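Local coordinates for cerato-platanin-like protein (Moniliophthora perniciosa, PDB 3SUL) that is a secreted fungal cerato-platanin with a double-psi beta-barrel fold, whose precise molecular role is not established but probably differs from that of its paralogues, at residues K34-S37 / S41-S44. Sequence-based numbering, arbitrary orientation.
Sequences KGYS and SVPS
Tyr-36 packs against Ser-41, Val-42 and Pro-43 and supplies most of what the 34-37 side contributes to a small contact (184 Å² of surface summed over both sides). A methyl group of Val-42, CG2, approaches the Tyr-36 ring obliquely and off-centre, 4.1 Å from the centroid and 30° off the ring normal, a CH-pi contact biased toward the CD1 side. Both torsions favour it: CG of Tyr-36 is anti to the carbonyl carbon, beside the backbone N (chi1 -54°), which brings the CD1 edge to Ser-41 and Val-42, while CG2 of Val-42, likewise anti to its carbonyl carbon, turns to meet it. The two side chains cross nearly perpendicularly. Further out, CD of Pro-43 approaches CE1 of Tyr-36 obliquely at 4.1 Å.

Two polar atoms of Ser-41 lie at the edge of the same ring, near its plane. The backbone O of Ser-41 is 3.3 Å from CD1 of Tyr-36, and the hydroxyl OG of Ser-41 is 3.6 Å from CD1 of Tyr-36 and 3.4 Å from its CB. That hydroxyl is hydrogen-bonded to the carbonyl O of Thr-38, inside the short link between the segments, a bond that probably holds it beside the tyrosine.

Beyond the two segments, Tyr-36 also touches Met-31 and the C-terminal Leu-122, whereas the buried Val-42 touches Phe-19 and Val-78 of strand 73-80. Pro-43 is the centre of an inverse gamma turn, in which N of Ser-44 makes a weak bond to O of Val-42 (2.8 Å). The contact joins two parts of the long connection between strands 4-8 and 45-49 at the surface, just before the chain enters strand 45-49 of the double-psi beta-barrel characteristic of cerato-platanins.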
ATOM      1  N   LYS A  34      -4.433  15.241  -3.808  1.00 17.08           N
ATOM      2  CA  LYS A  34      -4.619  15.251  -2.327  1.00 18.09           C
ATOM      3  C   LYS A  34      -3.387  15.811  -1.707  1.00 20.13           C
ATOM      4  O   LYS A  34      -3.332  15.899  -0.486  1.00 23.25           O
ATOM      5  CB  LYS A  34      -4.830  13.846  -1.807  1.00 18.47           C
ATOM      6  CG  LYS A  34      -6.149  13.305  -2.292  1.00 14.55           C
ATOM      7  CD  LYS A  34      -6.280  11.824  -2.086  1.00 17.50           C
ATOM      8  CE  LYS A  34      -7.748  11.492  -2.333  1.00 18.58           C
ATOM      9  NZ  LYS A  34      -7.986  10.007  -2.582  1.00 20.24           N
ATOM     10  N   GLY A  35      -2.433  16.216  -2.548  1.00 18.71           N
ATOM     11  CA  GLY A  35      -1.302  17.037  -2.081  1.00 19.23           C
ATOM     12  C   GLY A  35      -0.014  16.284  -1.853  1.00 18.58           C
ATOM     13  O   GLY A  35       0.951  16.840  -1.222  1.00 20.56           O
ATOM     14  N   TYR A  36       0.032  15.032  -2.325  1.00 16.80           N
ATOM     15  CA  TYR A  36       1.209  14.249  -2.220  1.00 15.98           C
ATOM     16  C   TYR A  36       1.924  14.136  -3.507  1.00 16.28           C
ATOM     17  O   TYR A  36       1.457  13.479  -4.427  1.00 18.32           O
ATOM     18  CB  TYR A  36       0.854  12.846  -1.734  1.00 16.64           C
ATOM     19  CG  TYR A  36       0.053  12.927  -0.451  1.00 15.08           C
ATOM     20  CD1 TYR A  36       0.706  13.113   0.793  1.00 16.33           C
ATOM     21  CD2 TYR A  36      -1.337  12.804  -0.445  1.00 12.23           C
ATOM     22  CE1 TYR A  36      -0.017  13.215   1.958  1.00 15.24           C
ATOM     23  CE2 TYR A  36      -2.080  12.862   0.778  1.00 16.11           C
ATOM     24  CZ  TYR A  36      -1.400  13.052   1.974  1.00 17.54           C
ATOM     25  OH  TYR A  36      -2.079  13.093   3.172  1.00 18.28           O
ATOM     26  N   SER A  37       3.121  14.677  -3.579  1.00 16.05           N
ATOM     27  CA  SER A  37       3.806  14.544  -4.810  1.00 16.02           C
ATOM     28  C   SER A  37       4.489  13.207  -5.029  1.00 14.46           C
ATOM     29  O   SER A  37       4.470  12.624  -6.166  1.00 15.61           O
ATOM     30  CB  SER A  37       4.779  15.722  -4.961  1.00 17.51           C
ATOM     31  OG  SER A  37       5.592  15.413  -6.068  1.00 26.51           O
ATOM     32  N   SER A  41       5.994  11.504   0.664  1.00 12.89           N
ATOM     33  CA  SER A  41       5.246  12.511   1.286  1.00 14.25           C
ATOM     34  C   SER A  41       4.016  11.982   1.999  1.00 13.00           C
ATOM     35  O   SER A  41       3.351  12.719   2.658  1.00 11.39           O
ATOM     36  CB  SER A  41       4.873  13.657   0.320  1.00 15.00           C
ATOM     37  OG  SER A  41       4.041  13.065  -0.685  1.00 15.34           O
ATOM     38  N   VAL A  42       3.723  10.709   1.843  1.00 13.51           N
ATOM     39  CA  VAL A  42       2.561  10.125   2.532  1.00 11.94           C
ATOM     40  C   VAL A  42       3.071   9.534   3.811  1.00 11.43           C
ATOM     41  O   VAL A  42       3.980   8.711   3.764  1.00 12.33           O
ATOM     42  CB  VAL A  42       1.892   9.033   1.695  1.00 12.79           C
ATOM     43  CG1 VAL A  42       0.701   8.400   2.428  1.00 11.60           C
ATOM     44  CG2 VAL A  42       1.533   9.562   0.349  1.00 14.43           C
ATOM     45  N   PRO A  43       2.373   9.805   4.917  1.00 12.12           N
ATOM     46  CA  PRO A  43       2.839   9.369   6.228  1.00 12.77           C
ATOM     47  C   PRO A  43       2.379   7.946   6.563  1.00 12.35           C
ATOM     48  O   PRO A  43       1.832   7.647   7.619  1.00 13.24           O
ATOM     49  CB  PRO A  43       2.309  10.463   7.134  1.00 12.17           C
ATOM     50  CG  PRO A  43       0.979  10.834   6.509  1.00 14.03           C
ATOM     51  CD  PRO A  43       1.344  10.825   5.032  1.00 12.30           C
ATOM     52  N   SER A  44       2.551   7.077   5.573  1.00 13.17           N
ATOM     53  CA  SER A  44       2.111   5.737   5.678  1.00 13.79           C
ATOM     54  C   SER A  44       2.881   4.960   4.660  1.00 14.22           C
ATOM     55  O   SER A  44       3.326   5.497   3.649  1.00 15.52           O
ATOM     56  CB  SER A  44       0.618   5.663   5.330  1.00 14.52           C
ATOM     57  OG  SER A  44       0.139   4.368   5.496  1.00 13.49           O
TER